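PDB 4CCL: 50S ribosomal protein L16 arginine hydroxylase from Escherichia coli, which catalyses the iron- and 2-oxoglutarate-dependent 3-hydroxylation of an arginine in ribosomal protein uL16, regulating growth, and forms a homodimer. Local coordinates for residues 204-207 with 208-211; 241-244 with 245-248. One frame throughout, in Å; residues are numbered along the deposited sequence.

In the fold
Both contacts are helix starts, and they come in series along the chain. Contact 1 (204-207 with 208-211) takes the chain from strand 195-202, a member of the antiparallel JmjC sheet, into helix 207-220; contact 2 (241-244 with 245-248) then takes it from strand 241-242 into helix 244-258. Their centres are about 28 Å and their nearest atoms about 14 Å apart. The centre of contact 1 is about 15 Å, and that of contact 2 about 43 Å, from the chain's centre, on the same side. Away from the iron-binding H125, D127 and H187, both helix starts join the homodimer interface: T207 and R208, then D241 and E246, make polar bonds to the second subunit.

Contact 1. Residues 204-207 with 208-211; sequences APNT and RELI. With SO4 (sulfate ion), chain I.
N206 and E209 form a capping box at the start of helix 207-220, where the chain leaves the JmjC sheet. N206 is the N-cap: with chi1 at 51°, its CG stands between the backbone N and the carbonyl carbon, which turns OD1 onto the first turn. There OD1 accepts from E209 N at 3.0 Å, the donor lying nearly along the C=O axis. The return bond, N206 N to E209 OE1, is weak at 3.3 Å. The two side chains cross at about a right angle, amide and carboxylate planes 36° apart. A water donates to A204 O and E209 OE1, tying the carboxylate to the incoming loop. P205 CB lies 4.0 Å from L210 CD2, an apolar contact, and L210 packs on W267 and F268 of helix 263-272. T207 OG1 hydrogen-bonds N226 OD1 of the second subunit. The R208 side chain runs outward, CG opposite the backbone N (chi1 156°), and bends at chi3. NH1 bonds weakly to L223 O of the second subunit, and the guanidinium meets a sulfate, probably from the crystallisation liquor, edge-on: its O4 accepts from R208 NH1 at 2.9 Å and from R208 NH2 at 3.0 Å.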
loop_
_atom_site.group_PDB
_atom_site.type_symbol
_atom_site.label_atom_id
_atom_site.label_comp_id
_atom_site.label_asym_id
_atom_site.label_seq_id
_atom_site.Cartn_x
_atom_site.Cartn_y
_atom_site.Cartn_z
ATOM N N ALA B 204 18.835 -5.704 -0.067
ATOM C CA ALA B 204 18.481 -4.340 -0.411
ATOM C C ALA B 204 17.052 -4.324 -0.927
ATOM O O ALA B 204 16.646 -5.214 -1.674
ATOM C CB ALA B 204 19.436 -3.792 -1.457
ATOM N N PRO B 205 16.284 -3.300 -0.533
ATOM C CA PRO B 205 14.891 -3.165 -0.967
ATOM C C PRO B 205 14.786 -2.610 -2.380
ATOM O O PRO B 205 15.698 -1.918 -2.828
ATOM C CB PRO B 205 14.320 -2.158 0.031
ATOM C CG PRO B 205 15.490 -1.301 0.396
ATOM C CD PRO B 205 16.682 -2.231 0.401
ATOM N N ASN B 206 13.691 -2.908 -3.070
ATOM C CA ASN B 206 13.377 -2.189 -4.295
ATOM C C ASN B 206 12.286 -1.156 -4.018
ATOM O O ASN B 206 11.789 -1.071 -2.897
ATOM C CB ASN B 206 13.006 -3.144 -5.437
ATOM C CG ASN B 206 11.933 -4.144 -5.054
ATOM O OD1 ASN B 206 11.047 -3.854 -4.251
ATOM N ND2 ASN B 206 12.005 -5.334 -5.642
ATOM N N THR B 207 11.911 -0.379 -5.028
ATOM C CA THR B 207 10.992 0.736 -4.818
ATOM C C THR B 207 9.596 0.234 -4.475
ATOM O O THR B 207 8.896 0.817 -3.642
ATOM C CB THR B 207 10.928 1.653 -6.051
ATOM O OG1 THR B 207 12.258 2.013 -6.444
ATOM C CG2 THR B 207 10.143 2.912 -5.735
ATOM N N ARG B 208 9.211 -0.853 -5.133
ATOM C CA ARG B 208 7.946 -1.532 -4.888
ATOM C C ARG B 208 7.756 -1.865 -3.408
ATOM O O ARG B 208 6.733 -1.518 -2.808
ATOM C CB ARG B 208 7.878 -2.796 -5.754
ATOM C CG ARG B 208 6.950 -3.881 -5.247
ATOM C CD ARG B 208 6.609 -4.894 -6.341
ATOM N NE ARG B 208 7.731 -5.758 -6.708
ATOM C CZ ARG B 208 8.404 -5.675 -7.853
ATOM N NH1 ARG B 208 8.079 -4.762 -8.759
ATOM N NH2 ARG B 208 9.403 -6.511 -8.096
ATOM N N GLU B 209 8.759 -2.514 -2.822
ATOM C CA GLU B 209 8.731 -2.893 -1.410
ATOM C C GLU B 209 8.665 -1.687 -0.478
ATOM O O GLU B 209 8.008 -1.727 0.569
ATOM C CB GLU B 209 9.944 -3.766 -1.070
ATOM C CG GLU B 209 9.753 -5.229 -1.441
ATOM C CD GLU B 209 11.045 -5.932 -1.814
ATOM O OE1 GLU B 209 12.135 -5.401 -1.508
ATOM O OE2 GLU B 209 10.968 -7.018 -2.425
ATOM N N LEU B 210 9.300 -0.595 -0.894
ATOM C CA LEU B 210 9.379 0.602 -0.071
ATOM C C LEU B 210 8.002 1.235 -0.049
ATOM O O LEU B 210 7.382 1.344 1.006
ATOM C CB LEU B 210 10.400 1.601 -0.630
ATOM C CG LEU B 210 11.893 1.282 -0.537
ATOM C CD1 LEU B 210 12.702 2.360 -1.244
ATOM C CD2 LEU B 210 12.323 1.157 0.911
ATOM N N ILE B 211 7.537 1.667 -1.216
ATOM C CA ILE B 211 6.220 2.284 -1.335
ATOM C C ILE B 211 5.086 1.416 -0.760
ATOM O O ILE B 211 4.169 1.940 -0.119
ATOM C CB ILE B 211 5.939 2.736 -2.793
ATOM C CG1 ILE B 211 4.811 3.774 -2.844
ATOM C CG2 ILE B 211 5.667 1.539 -3.696
ATOM C CD1 ILE B 211 4.732 4.523 -4.164
HETATM S S SO4 I . 10.008 -6.931 -11.807
HETATM O O1 SO4 I . 11.464 -6.864 -11.711
HETATM O O2 SO4 I . 9.607 -6.814 -13.206
HETATM O O3 SO4 I . 9.540 -8.207 -11.272
HETATM O O4 SO4 I . 9.420 -5.839 -11.036
HETATM O O HOH W 1 14.810 -6.999 -0.905
#

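Contact 2. Residues 241-244 with 245-248; sequences DVLP and QEMD
This is a local helix-start contact, in which the chain passes from the short, weakly bonded strand 241-242 into helix 244-258, with L243 at the N-cap. The evidence is in the backbone: L243 O accepts from M247 N at 3.2 Å, in the carbonyl plane, and P244 O from D248 N at 2.9 Å. The E246 side chain folds back to accept from the N-cap N-H: L243 N donates to E246 OE1 at 3.0 Å, with an N-H...O angle of 158°, and meets the anti lone pair of that oxygen. E246 can reach it because its CG lies beside its own backbone N (chi1 -51°) and the chain then runs extended (chi2 -175°). The same OE1 forms a salt bridge with R236, while OE2 accepts from W106 NE1 of the second subunit. With an alanine here, L243 N is likely to lose this acceptor, R236 its carboxylate mate and W106 NE1 of the second subunit its acceptor. V242 CG1 lies 3.9 Å from SE of M247, a selenomethionine, the two side chains crossing at about a right angle. Around the junction, D241 and V242 pair in parallel with a strand of the second subunit, extending the sheet across the interface; the D241 carboxylate forms a salt bridge with R313 of that subunit, and M247 packs on F268 of its helix 263-272 as helix 244-258 sets off.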
loop_
_atom_site.group_PDB
_atom_site.type_symbol
_atom_site.label_atom_id
_atom_site.label_comp_id
_atom_site.label_asym_id
_atom_site.label_seq_id
_atom_site.Cartn_x
_atom_site.Cartn_y
_atom_site.Cartn_z
ATOM N N ASP B 241 -13.271 16.781 -17.733
ATOM C CA ASP B 241 -11.818 16.875 -17.680
ATOM C C ASP B 241 -11.274 16.881 -16.259
ATOM O O ASP B 241 -11.915 17.377 -15.330
ATOM C CB ASP B 241 -11.327 18.131 -18.405
ATOM C CG ASP B 241 -11.255 17.949 -19.906
ATOM O OD1 ASP B 241 -12.161 17.303 -20.474
ATOM O OD2 ASP B 241 -10.286 18.449 -20.516
ATOM N N VAL B 242 -10.080 16.322 -16.107
ATOM C CA VAL B 242 -9.307 16.477 -14.888
ATOM C C VAL B 242 -8.018 17.192 -15.280
ATOM O O VAL B 242 -7.172 16.629 -15.976
ATOM C CB VAL B 242 -8.975 15.117 -14.249
ATOM C CG1 VAL B 242 -8.199 15.316 -12.955
ATOM C CG2 VAL B 242 -10.250 14.325 -13.993
ATOM N N LEU B 243 -7.876 18.434 -14.827
ATOM C CA LEU B 243 -6.797 19.304 -15.282
ATOM C C LEU B 243 -5.447 18.934 -14.664
ATOM O O LEU B 243 -5.396 18.417 -13.550
ATOM C CB LEU B 243 -7.146 20.771 -15.001
ATOM C CG LEU B 243 -8.481 21.258 -15.572
ATOM C CD1 LEU B 243 -8.595 22.773 -15.496
ATOM C CD2 LEU B 243 -8.676 20.777 -17.003
ATOM N N PRO B 244 -4.351 19.187 -15.402
ATOM C CA PRO B 244 -2.975 18.937 -14.955
ATOM C C PRO B 244 -2.652 19.538 -13.587
ATOM O O PRO B 244 -1.890 18.941 -12.826
ATOM C CB PRO B 244 -2.136 19.621 -16.037
ATOM C CG PRO B 244 -2.954 19.483 -17.262
ATOM C CD PRO B 244 -4.391 19.616 -16.812
ATOM N N GLN B 245 -3.219 20.702 -13.286
ATOM C CA GLN B 245 -3.007 21.342 -11.992
ATOM C C GLN B 245 -3.559 20.474 -10.867
ATOM O O GLN B 245 -2.957 20.364 -9.795
ATOM C CB GLN B 245 -3.662 22.725 -11.960
ATOM C CG GLN B 245 -4.554 23.023 -13.155
ATOM C CD GLN B 245 -5.276 24.351 -13.033
ATOM O OE1 GLN B 245 -5.160 25.040 -12.022
ATOM N NE2 GLN B 245 -6.029 24.715 -14.065
ATOM N N GLU B 246 -4.701 19.847 -11.126
ATOM C CA GLU B 246 -5.359 19.008 -10.131
ATOM C C GLU B 246 -4.568 17.726 -9.880
ATOM O O GLU B 246 -4.386 17.315 -8.730
ATOM C CB GLU B 246 -6.792 18.701 -10.565
ATOM C CG GLU B 246 -7.575 19.953 -10.937
ATOM C CD GLU B 246 -9.032 19.678 -11.244
ATOM O OE1 GLU B 246 -9.325 19.153 -12.339
ATOM O OE2 GLU B 246 -9.887 19.998 -10.392
HETATM N N MSE B 247 -4.093 17.109 -10.959
HETATM C CA MSE B 247 -3.203 15.955 -10.864
HETATM C C MSE B 247 -1.969 16.314 -10.051
HETATM O O MSE B 247 -1.545 15.559 -9.171
HETATM C CB MSE B 247 -2.770 15.493 -12.257
HETATM C CG MSE B 247 -3.912 15.062 -13.159
HETATM SE SE MSE B 247 -4.778 13.431 -12.537
HETATM C CE MSE B 247 -3.297 12.183 -12.776
ATOM N N ASP B 248 -1.397 17.474 -10.365
ATOM C CA ASP B 248 -0.213 17.971 -9.679
ATOM C C ASP B 248 -0.455 18.145 -8.186
ATOM O O ASP B 248 0.390 17.773 -7.377
ATOM C CB ASP B 248 0.260 19.294 -10.290
ATOM C CG ASP B 248 0.953 19.106 -11.624
ATOM O OD1 ASP B 248 1.433 17.983 -11.893
ATOM O OD2 ASP B 248 1.023 20.085 -12.398
#